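Local coordinates for protein serpin B3 (Homo sapiens, PDB 4ZK3) that probably inhibits cysteine proteases of the cathepsin family by the serpin suicide-substrate mechanism, and gives rise to the psoriasis-associated Pso p27, which forms large aggregates, at residues A[371-376]-A[381-386]; A[96-101]-A[235-240]; A[34-39]-A[83-88]. One frame throughout, in Å; residues are numbered along the deposited sequence.

Contact 1: A[371-376]-A[381-386]; sequences FFIRQN and ILFYGR
F372 and I381 make the dense part of this strand pairing: I381 CD1 sits over one face of the F372 ring, 4.0 Å from its centroid, and I381 CG2 comes within 3.7 Å of F372 CD1. With chi1 at 64°, F372 CG lies between the backbone N and the carbonyl carbon, which swings the ring over toward I381. Y384 shares this face of the sheet; its CD2 touches F372 CB at 3.6 Å. The two rings are nearly parallel (planes at 18°) but slid apart, centroids 6.0 Å from each other, so they barely overlap and do not make a full stack. On the reverse face, G385 has no side chain, and its CA packs over the F371 ring at 4.3 Å from the centroid. The strands form the antiparallel hairpin 369-375/380-387 of the serpin B sheet, interrupted by a classic beta bulge: I373 faces both L382 and F383, with I373 N bonded to F383 O (2.9 Å) and L382 N to I373 O (2.9 Å). Beyond the bulge the fit slackens. Q375 CB only grazes L382 CD1, at 4.2 Å, and R374 turns to its own strand end, where NE and NH2 both grip N376 OD1 in the guanidinium plane while NH1 reaches T270 O. At the other end R386, partly exposed, points away from strand 371-375 and bonds to E258 and N25.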
loop_
_atom_site.group_PDB
_atom_site.type_symbol
_atom_site.label_atom_id
_atom_site.label_comp_id
_atom_site.label_asym_id
_atom_site.label_seq_id
_atom_site.Cartn_x
_atom_site.Cartn_y
_atom_site.Cartn_z
ATOM N N PHE A 371 10.181 -5.555 3.429
ATOM C CA PHE A 371 9.193 -6.535 3.775
ATOM C C PHE A 371 7.932 -6.167 3.029
ATOM O O PHE A 371 7.714 -4.978 2.643
ATOM C CB PHE A 371 9.013 -6.619 5.307
ATOM C CG PHE A 371 8.463 -5.340 5.921
ATOM C CD1 PHE A 371 9.309 -4.267 6.217
ATOM C CD2 PHE A 371 7.110 -5.204 6.212
ATOM C CE1 PHE A 371 8.834 -3.066 6.745
ATOM C CE2 PHE A 371 6.613 -3.980 6.729
ATOM C CZ PHE A 371 7.490 -2.907 6.978
ATOM N N PHE A 372 7.074 -7.153 2.841
ATOM C CA PHE A 372 5.763 -6.896 2.256
ATOM C C PHE A 372 4.777 -7.958 2.635
ATOM O O PHE A 372 5.170 -9.056 3.061
ATOM C CB PHE A 372 5.842 -6.691 0.742
ATOM C CG PHE A 372 6.296 -7.881 -0.036
ATOM C CD1 PHE A 372 5.383 -8.818 -0.487
ATOM C CD2 PHE A 372 7.643 -8.025 -0.387
ATOM C CE1 PHE A 372 5.819 -9.886 -1.258
ATOM C CE2 PHE A 372 8.094 -9.100 -1.138
ATOM C CZ PHE A 372 7.173 -10.030 -1.608
ATOM N N ILE A 373 3.495 -7.583 2.524
ATOM C CA ILE A 373 2.398 -8.464 2.821
ATOM C C ILE A 373 1.699 -8.769 1.502
ATOM O O ILE A 373 1.226 -7.871 0.808
ATOM C CB ILE A 373 1.439 -7.881 3.864
ATOM C CG1 ILE A 373 2.150 -7.724 5.226
ATOM C CG2 ILE A 373 0.193 -8.764 4.015
ATOM C CD1 ILE A 373 1.418 -6.820 6.190
ATOM N N ARG A 374 1.596 -10.051 1.205
ATOM C CA ARG A 374 1.085 -10.574 -0.032
ATOM C C ARG A 374 -0.148 -11.439 0.188
ATOM O O ARG A 374 -0.160 -12.293 1.078
ATOM C CB ARG A 374 2.168 -11.441 -0.664
ATOM C CG ARG A 374 1.820 -11.998 -2.052
ATOM C CD ARG A 374 3.017 -12.821 -2.599
ATOM N NE ARG A 374 3.201 -14.072 -1.835
ATOM C CZ ARG A 374 4.330 -14.807 -1.806
ATOM N NH1 ARG A 374 5.416 -14.469 -2.511
ATOM N NH2 ARG A 374 4.358 -15.924 -1.076
ATOM N N GLN A 375 -1.137 -11.274 -0.691
ATOM C CA GLN A 375 -2.294 -12.206 -0.781
ATOM C C GLN A 375 -1.876 -13.348 -1.726
ATOM O O GLN A 375 -1.530 -13.133 -2.899
ATOM C CB GLN A 375 -3.569 -11.486 -1.122
ATOM C CG GLN A 375 -4.478 -12.129 -2.143
ATOM C CD GLN A 375 -5.677 -12.754 -1.571
ATOM O OE1 GLN A 375 -6.419 -12.135 -0.821
ATOM N NE2 GLN A 375 -5.917 -13.975 -1.959
ATOM N N ASN A 376 -1.793 -14.559 -1.192
ATOM C CA ASN A 376 -1.067 -15.608 -1.961
ATOM C C ASN A 376 -1.775 -16.132 -3.258
ATOM O O ASN A 376 -1.144 -16.295 -4.280
ATOM C CB ASN A 376 -0.704 -16.773 -1.031
ATOM C CG ASN A 376 0.321 -16.387 0.032
ATOM O OD1 ASN A 376 1.252 -15.630 -0.203
ATOM N ND2 ASN A 376 0.181 -16.956 1.162
ATOM N N ILE A 381 0.540 -7.724 -3.912
ATOM C CA ILE A 381 1.258 -7.110 -2.792
ATOM C C ILE A 381 0.396 -5.984 -2.285
ATOM O O ILE A 381 0.174 -4.975 -2.984
ATOM C CB ILE A 381 2.664 -6.703 -3.201
ATOM C CG1 ILE A 381 3.424 -7.974 -3.708
ATOM C CG2 ILE A 381 3.388 -6.103 -1.987
ATOM C CD1 ILE A 381 4.854 -7.654 -4.150
ATOM N N LEU A 382 -0.159 -6.196 -1.100
ATOM C CA LEU A 382 -1.091 -5.243 -0.487
ATOM C C LEU A 382 -0.370 -4.081 0.219
ATOM O O LEU A 382 -0.918 -2.955 0.267
ATOM C CB LEU A 382 -1.972 -5.973 0.526
ATOM C CG LEU A 382 -2.802 -7.147 -0.051
ATOM C CD1 LEU A 382 -3.512 -7.911 1.031
ATOM C CD2 LEU A 382 -3.731 -6.807 -1.160
ATOM N N PHE A 383 0.794 -4.392 0.800
ATOM C CA PHE A 383 1.551 -3.435 1.588
ATOM C C PHE A 383 3.017 -3.744 1.370
ATOM O O PHE A 383 3.405 -4.934 1.234
ATOM C CB PHE A 383 1.311 -3.553 3.121
ATOM C CG PHE A 383 -0.149 -3.382 3.574
ATOM C CD1 PHE A 383 -0.683 -2.130 3.886
ATOM C CD2 PHE A 383 -0.958 -4.528 3.720
ATOM C CE1 PHE A 383 -2.005 -2.028 4.355
ATOM C CE2 PHE A 383 -2.288 -4.428 4.118
ATOM C CZ PHE A 383 -2.813 -3.173 4.447
ATOM N N TYR A 384 3.830 -2.673 1.359
ATOM C CA TYR A 384 5.268 -2.795 1.072
ATOM C C TYR A 384 6.027 -1.772 1.886
ATOM O O TYR A 384 5.559 -0.662 2.078
ATOM C CB TYR A 384 5.560 -2.577 -0.438
ATOM C CG TYR A 384 6.964 -2.879 -0.866
ATOM C CD1 TYR A 384 7.955 -1.926 -0.807
ATOM C CD2 TYR A 384 7.318 -4.166 -1.304
ATOM C CE1 TYR A 384 9.232 -2.213 -1.222
ATOM C CE2 TYR A 384 8.614 -4.474 -1.686
ATOM C CZ TYR A 384 9.571 -3.506 -1.597
ATOM O OH TYR A 384 10.858 -3.774 -2.014
ATOM N N GLY A 385 7.213 -2.149 2.334
ATOM C CA GLY A 385 7.943 -1.309 3.247
ATOM C C GLY A 385 9.401 -1.571 3.401
ATOM O O GLY A 385 9.933 -2.602 2.966
ATOM N N ARG A 386 10.059 -0.590 4.005
ATOM C CA ARG A 386 11.453 -0.707 4.398
ATOM C C ARG A 386 11.569 -0.276 5.846
ATOM O O ARG A 386 11.050 0.810 6.238
ATOM C CB ARG A 386 12.361 0.208 3.584
ATOM C CG ARG A 386 13.784 0.250 4.181
ATOM C CD ARG A 386 14.686 1.147 3.415
ATOM N NE ARG A 386 14.441 2.511 3.712
ATOM C CZ ARG A 386 14.749 3.553 2.926
ATOM N NH1 ARG A 386 15.273 3.418 1.718
ATOM N NH2 ARG A 386 14.507 4.773 3.373
#

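Contact 2: A[96-101]-A[235-240]; sequences TDAYEL and PYKGKD
Y99 and D240 meet with ring and carboxylate planes perpendicular, 90° apart. Y99 OH donates to D240 OD2 at 2.6 Å, a short bond. The acceptor lies at the ring edge, in plane, and OD2 accepts through its anti lone pair, the one away from OD1. With chi1 at 74°, Y99 CG sits between the backbone N and the carbonyl carbon, and the ring projects toward the 235-240 loop. The carboxylate has further partners: OD2 also pairs with K94 and OD1 with K377, so three groups fix its rotation and the lysines probably stabilise its charge.

Beside this pair lies a mixed patch. Its apolar part is A98 CB against the aliphatic chain of K237, 3.7 Å from CD; the same methyl is 3.6 Å from K237 O. The K237 chain is extended as far as CE (chi1 -171°), which lays CB, CG and CD along the methyl. A water bridges the two loops, 2.6 Å from T96 OG1 and donating to K237 O at 3.0 Å. T96 OG1 also accepts from A98 N, closing an ST turn, while the facing loop is a type II turn from Y236 to K239 with G238 at positive phi. The contact thus joins the turn leading into strand 99-110 of the serpin A sheet to the turn between B-sheet strands 229-235 and 241-248. Both loops lie at strand ends: A98 and K237 each make backbone bonds to Q185 at the end of strand 174-185, Y99 packs on L241 of strand 241-248, and the Y236 ring lies among W186, F182 and M243.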
loop_
_atom_site.group_PDB
_atom_site.type_symbol
_atom_site.label_atom_id
_atom_site.label_comp_id
_atom_site.label_asym_id
_atom_site.label_seq_id
_atom_site.Cartn_x
_atom_site.Cartn_y
_atom_site.Cartn_z
ATOM N N THR A 96 -11.687 -14.693 8.503
ATOM C CA THR A 96 -11.785 -16.048 9.031
ATOM C C THR A 96 -11.637 -15.812 10.519
ATOM O O THR A 96 -11.574 -14.658 10.987
ATOM C CB THR A 96 -10.699 -16.994 8.472
ATOM O OG1 THR A 96 -9.385 -16.640 8.955
ATOM C CG2 THR A 96 -10.691 -17.050 6.945
ATOM N N ASP A 97 -11.534 -16.892 11.265
ATOM C CA ASP A 97 -11.156 -16.813 12.647
ATOM C C ASP A 97 -9.703 -16.357 12.843
ATOM O O ASP A 97 -9.336 -15.850 13.895
ATOM C CB ASP A 97 -11.369 -18.187 13.326
ATOM C CG ASP A 97 -10.530 -19.305 12.700
ATOM O OD1 ASP A 97 -10.591 -19.575 11.488
ATOM O OD2 ASP A 97 -9.786 -19.946 13.445
ATOM N N ALA A 98 -8.853 -16.564 11.872
ATOM C CA ALA A 98 -7.430 -16.190 12.041
ATOM C C ALA A 98 -7.031 -14.760 11.562
ATOM O O ALA A 98 -6.010 -14.220 11.954
ATOM C CB ALA A 98 -6.621 -17.219 11.284
ATOM N N TYR A 99 -7.814 -14.171 10.661
ATOM C CA TYR A 99 -7.471 -12.855 10.100
ATOM C C TYR A 99 -8.680 -12.127 9.570
ATOM O O TYR A 99 -9.722 -12.741 9.315
ATOM C CB TYR A 99 -6.390 -12.989 9.002
ATOM C CG TYR A 99 -6.877 -13.565 7.696
ATOM C CD1 TYR A 99 -6.813 -14.939 7.442
ATOM C CD2 TYR A 99 -7.375 -12.719 6.671
ATOM C CE1 TYR A 99 -7.256 -15.450 6.209
ATOM C CE2 TYR A 99 -7.822 -13.234 5.464
ATOM C CZ TYR A 99 -7.765 -14.590 5.234
ATOM O OH TYR A 99 -8.203 -15.062 4.011
ATOM N N GLU A 100 -8.520 -10.807 9.423
ATOM C CA GLU A 100 -9.434 -9.966 8.719
ATOM C C GLU A 100 -8.683 -9.183 7.637
ATOM O O GLU A 100 -7.620 -8.587 7.921
ATOM C CB GLU A 100 -10.008 -8.956 9.683
ATOM C CG GLU A 100 -11.089 -8.134 9.038
ATOM C CD GLU A 100 -11.712 -7.169 9.977
ATOM O OE1 GLU A 100 -11.105 -6.873 11.024
ATOM O OE2 GLU A 100 -12.811 -6.696 9.639
ATOM N N LEU A 101 -9.228 -9.195 6.420
ATOM C CA LEU A 101 -8.795 -8.364 5.324
ATOM C C LEU A 101 -10.013 -7.619 4.774
ATOM O O LEU A 101 -11.035 -8.238 4.476
ATOM C CB LEU A 101 -8.153 -9.233 4.238
ATOM C CG LEU A 101 -7.698 -8.378 3.073
ATOM C CD1 LEU A 101 -6.640 -7.291 3.426
ATOM C CD2 LEU A 101 -7.170 -9.256 1.987
ATOM N N PRO A 235 4.266 -17.242 6.876
ATOM C CA PRO A 235 2.828 -17.247 6.581
ATOM C C PRO A 235 1.947 -16.744 7.718
ATOM O O PRO A 235 2.247 -16.958 8.895
ATOM C CB PRO A 235 2.521 -18.718 6.339
ATOM C CG PRO A 235 3.836 -19.361 6.002
ATOM C CD PRO A 235 4.846 -18.608 6.830
ATOM N N TYR A 236 0.812 -16.165 7.346
ATOM C CA TYR A 236 -0.271 -15.979 8.278
ATOM C C TYR A 236 -1.074 -17.250 8.387
ATOM O O TYR A 236 -1.120 -18.060 7.486
ATOM C CB TYR A 236 -1.113 -14.754 7.896
ATOM C CG TYR A 236 -0.283 -13.481 8.027
ATOM C CD1 TYR A 236 -0.061 -12.905 9.290
ATOM C CD2 TYR A 236 0.261 -12.871 6.925
ATOM C CE1 TYR A 236 0.724 -11.775 9.446
ATOM C CE2 TYR A 236 1.055 -11.727 7.039
ATOM C CZ TYR A 236 1.287 -11.187 8.311
ATOM O OH TYR A 236 2.062 -10.086 8.468
ATOM N N LYS A 237 -1.716 -17.427 9.520
ATOM C CA LYS A 237 -2.539 -18.612 9.743
ATOM C C LYS A 237 -3.640 -18.709 8.710
ATOM O O LYS A 237 -4.383 -17.741 8.504
ATOM C CB LYS A 237 -3.130 -18.566 11.146
ATOM C CG LYS A 237 -3.826 -19.864 11.553
ATOM C CD LYS A 237 -4.441 -19.741 12.941
ATOM C CE LYS A 237 -5.393 -20.909 13.234
ATOM N NZ LYS A 237 -5.044 -21.405 14.578
ATOM N N GLY A 238 -3.767 -19.911 8.125
ATOM C CA GLY A 238 -4.679 -20.227 7.020
ATOM C C GLY A 238 -3.946 -20.199 5.698
ATOM O O GLY A 238 -4.470 -20.665 4.722
ATOM N N LYS A 239 -2.738 -19.618 5.674
ATOM C CA LYS A 239 -1.932 -19.425 4.483
ATOM C C LYS A 239 -2.630 -18.641 3.351
ATOM O O LYS A 239 -2.227 -18.738 2.207
ATOM C CB LYS A 239 -1.407 -20.756 3.943
ATOM C CG LYS A 239 -0.573 -21.611 4.911
ATOM C CD LYS A 239 -0.021 -22.835 4.151
ATOM C CE LYS A 239 0.121 -24.086 4.993
ATOM N NZ LYS A 239 1.316 -23.928 5.860
ATOM N N ASP A 240 -3.612 -17.815 3.634
ATOM C CA ASP A 240 -4.148 -16.967 2.538
ATOM C C ASP A 240 -3.199 -15.789 2.193
ATOM O O ASP A 240 -3.173 -15.286 1.026
ATOM C CB ASP A 240 -5.554 -16.485 2.896
ATOM C CG ASP A 240 -6.583 -17.645 2.846
ATOM O OD1 ASP A 240 -6.223 -18.696 2.263
ATOM O OD2 ASP A 240 -7.660 -17.512 3.443
HETATM O O HOH W 1 -7.366 -18.208 8.269
#

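Contact 3: A[34-39]-A[83-88]; sequences ITSALG and HQFQKL
F85 carries the whole contribution of helix 81-91 to this contact, its ring tip reaching two neighbouring residues of helix 31-42. T35 CG2 comes to 3.4 Å from F85 CE2, a tight approach for a methyl and an aromatic carbon. On the other side of CZ, S36 CB is 3.8 Å from F85 CE1, and S36 CA lies 3.9 Å from the same carbon, so the ring rests partly on the helix backbone itself. Both meet the ring obliquely. The contact is small, burying 118 Å² in all, and no hydrogen bond crosses it; the nearest CA atoms across the contact, of S36 and F85, are 8.1 Å apart. F85 bridges that gap because its CG is roughly anti to the backbone N, although chi1, at -152°, departs noticeably from the ideal.

The polar ends of the two small residues are bound elsewhere. T35 CG2 is also anti to its backbone N (chi1 for OG1 -65°), which presents the methyl to F85 and leaves OG1 beside the N, bonded to P31 O one turn earlier in its own helix. S36 OG is held by N105 ND2 of strand 99-110, with a weak bond to N178 OD1 of strand 174-185. Helix 31-42 thus lies against the serpin A sheet, in what is probably the shutter region of the fold, and helix 81-91 packs beside it.

Further out, N8 and F11 of helix 4-19, with F59 from a loop, touch T35, while Y127 of helix 117-127 touches S36. One turn from F85, L88 meets L4 of helix 4-19. On the sheet side, A37 packs against T347 and V349 of strand 340-351.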
loop_
_atom_site.group_PDB
_atom_site.type_symbol
_atom_site.label_atom_id
_atom_site.label_comp_id
_atom_site.label_asym_id
_atom_site.label_seq_id
_atom_site.Cartn_x
_atom_site.Cartn_y
_atom_site.Cartn_z
ATOM N N ILE A 34 -3.527 2.750 -3.443
ATOM C CA ILE A 34 -3.285 3.860 -4.359
ATOM C C ILE A 34 -3.784 3.523 -5.759
ATOM O O ILE A 34 -4.444 4.338 -6.413
ATOM C CB ILE A 34 -1.824 4.209 -4.386
ATOM C CG1 ILE A 34 -1.387 4.569 -2.985
ATOM C CG2 ILE A 34 -1.629 5.361 -5.319
ATOM C CD1 ILE A 34 0.095 4.681 -2.790
ATOM N N THR A 35 -3.508 2.319 -6.208
ATOM C CA THR A 35 -4.063 1.856 -7.482
ATOM C C THR A 35 -5.559 1.984 -7.513
ATOM O O THR A 35 -6.144 2.485 -8.473
ATOM C CB THR A 35 -3.645 0.426 -7.772
ATOM O OG1 THR A 35 -2.234 0.397 -7.950
ATOM C CG2 THR A 35 -4.303 -0.033 -9.039
ATOM N N SER A 36 -6.205 1.541 -6.450
ATOM C CA SER A 36 -7.670 1.585 -6.381
ATOM C C SER A 36 -8.217 3.031 -6.468
ATOM O O SER A 36 -9.181 3.286 -7.183
ATOM C CB SER A 36 -8.126 0.838 -5.123
ATOM O OG SER A 36 -9.516 0.888 -4.948
ATOM N N ALA A 37 -7.644 3.964 -5.748
ATOM C CA ALA A 37 -8.083 5.310 -5.797
ATOM C C ALA A 37 -7.888 5.930 -7.170
ATOM O O ALA A 37 -8.758 6.637 -7.660
ATOM C CB ALA A 37 -7.341 6.152 -4.731
ATOM N N LEU A 38 -6.752 5.681 -7.783
ATOM C CA LEU A 38 -6.483 6.261 -9.112
ATOM C C LEU A 38 -7.318 5.584 -10.211
ATOM O O LEU A 38 -7.612 6.193 -11.210
ATOM C CB LEU A 38 -4.982 6.214 -9.396
ATOM C CG LEU A 38 -4.172 7.075 -8.437
ATOM C CD1 LEU A 38 -2.701 6.994 -8.774
ATOM C CD2 LEU A 38 -4.696 8.510 -8.414
ATOM N N GLY A 39 -7.697 4.328 -9.989
ATOM C CA GLY A 39 -8.559 3.580 -10.867
ATOM C C GLY A 39 -9.915 4.246 -10.923
ATOM O O GLY A 39 -10.513 4.361 -11.987
ATOM N N HIS A 83 -12.685 -4.497 -14.821
ATOM C CA HIS A 83 -13.327 -5.777 -14.511
ATOM C C HIS A 83 -12.370 -6.649 -13.724
ATOM O O HIS A 83 -12.743 -7.359 -12.803
ATOM C CB HIS A 83 -13.656 -6.566 -15.804
ATOM C CG HIS A 83 -14.826 -6.044 -16.585
ATOM N ND1 HIS A 83 -16.073 -6.638 -16.537
ATOM C CD2 HIS A 83 -14.932 -5.017 -17.470
ATOM C CE1 HIS A 83 -16.903 -5.979 -17.333
ATOM N NE2 HIS A 83 -16.236 -4.992 -17.910
ATOM N N GLN A 84 -11.124 -6.659 -14.151
ATOM C CA GLN A 84 -10.117 -7.487 -13.490
ATOM C C GLN A 84 -9.852 -6.956 -12.074
ATOM O O GLN A 84 -9.750 -7.722 -11.101
ATOM C CB GLN A 84 -8.846 -7.578 -14.350
ATOM C CG GLN A 84 -9.134 -8.226 -15.705
ATOM C CD GLN A 84 -7.893 -8.586 -16.465
ATOM O OE1 GLN A 84 -7.768 -8.288 -17.649
ATOM N NE2 GLN A 84 -6.952 -9.214 -15.778
ATOM N N PHE A 85 -9.845 -5.632 -11.955
ATOM C CA PHE A 85 -9.700 -5.023 -10.655
ATOM C C PHE A 85 -10.921 -5.302 -9.769
ATOM O O PHE A 85 -10.772 -5.538 -8.575
ATOM C CB PHE A 85 -9.422 -3.517 -10.779
ATOM C CG PHE A 85 -8.648 -2.985 -9.627
ATOM C CD1 PHE A 85 -9.293 -2.535 -8.525
ATOM C CD2 PHE A 85 -7.269 -3.046 -9.618
ATOM C CE1 PHE A 85 -8.577 -2.096 -7.433
ATOM C CE2 PHE A 85 -6.528 -2.606 -8.532
ATOM C CZ PHE A 85 -7.179 -2.127 -7.441
ATOM N N GLN A 86 -12.123 -5.323 -10.349
ATOM C CA GLN A 86 -13.296 -5.658 -9.585
ATOM C C GLN A 86 -13.201 -7.058 -8.980
ATOM O O GLN A 86 -13.600 -7.270 -7.812
ATOM C CB GLN A 86 -14.528 -5.537 -10.456
ATOM C CG GLN A 86 -15.802 -6.020 -9.836
ATOM C CD GLN A 86 -16.851 -6.306 -10.910
ATOM O OE1 GLN A 86 -16.854 -5.707 -12.019
ATOM N NE2 GLN A 86 -17.728 -7.248 -10.611
ATOM N N LYS A 87 -12.674 -8.007 -9.752
ATOM C CA LYS A 87 -12.481 -9.381 -9.252
ATOM C C LYS A 87 -11.481 -9.375 -8.085
ATOM O O LYS A 87 -11.720 -10.002 -7.054
ATOM C CB LYS A 87 -11.945 -10.292 -10.354
ATOM C CG LYS A 87 -13.010 -10.850 -11.295
ATOM C CD LYS A 87 -12.511 -12.123 -11.998
ATOM C CE LYS A 87 -13.640 -13.056 -12.456
ATOM N NZ LYS A 87 -13.987 -12.950 -13.905
ATOM N N LEU A 88 -10.368 -8.650 -8.235
ATOM C CA LEU A 88 -9.449 -8.477 -7.122
ATOM C C LEU A 88 -10.108 -7.924 -5.870
ATOM O O LEU A 88 -9.932 -8.492 -4.786
ATOM C CB LEU A 88 -8.302 -7.535 -7.477
ATOM C CG LEU A 88 -7.029 -8.129 -8.069
ATOM C CD1 LEU A 88 -5.998 -7.008 -8.141
ATOM C CD2 LEU A 88 -6.511 -9.336 -7.278
#

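Overall arrangement
Contacts 1 and 2 lie 15 Å apart between centres and touch directly: N376 N is 2.7 Å from D240 O, probably a hydrogen bond, and L382 CD1 packs 4.0 Å from L101 CD1. The N376-D240 link prolongs the antiparallel pairing of strands 369-375 and 241-248 into the 235-240 turn. Contact 3 stands apart, its centre about 17 Å from that of contact 1 and 22 Å from that of contact 2, with nearest atoms about 6 and 7 Å away. Strand 340-351 links contacts 1 and 3, meeting I373 and F383 of the former and I34 and A37 of the latter. Its position between strands 174-185 and 325-336 is consistent with an inserted reactive-centre loop, as in cleaved serpins.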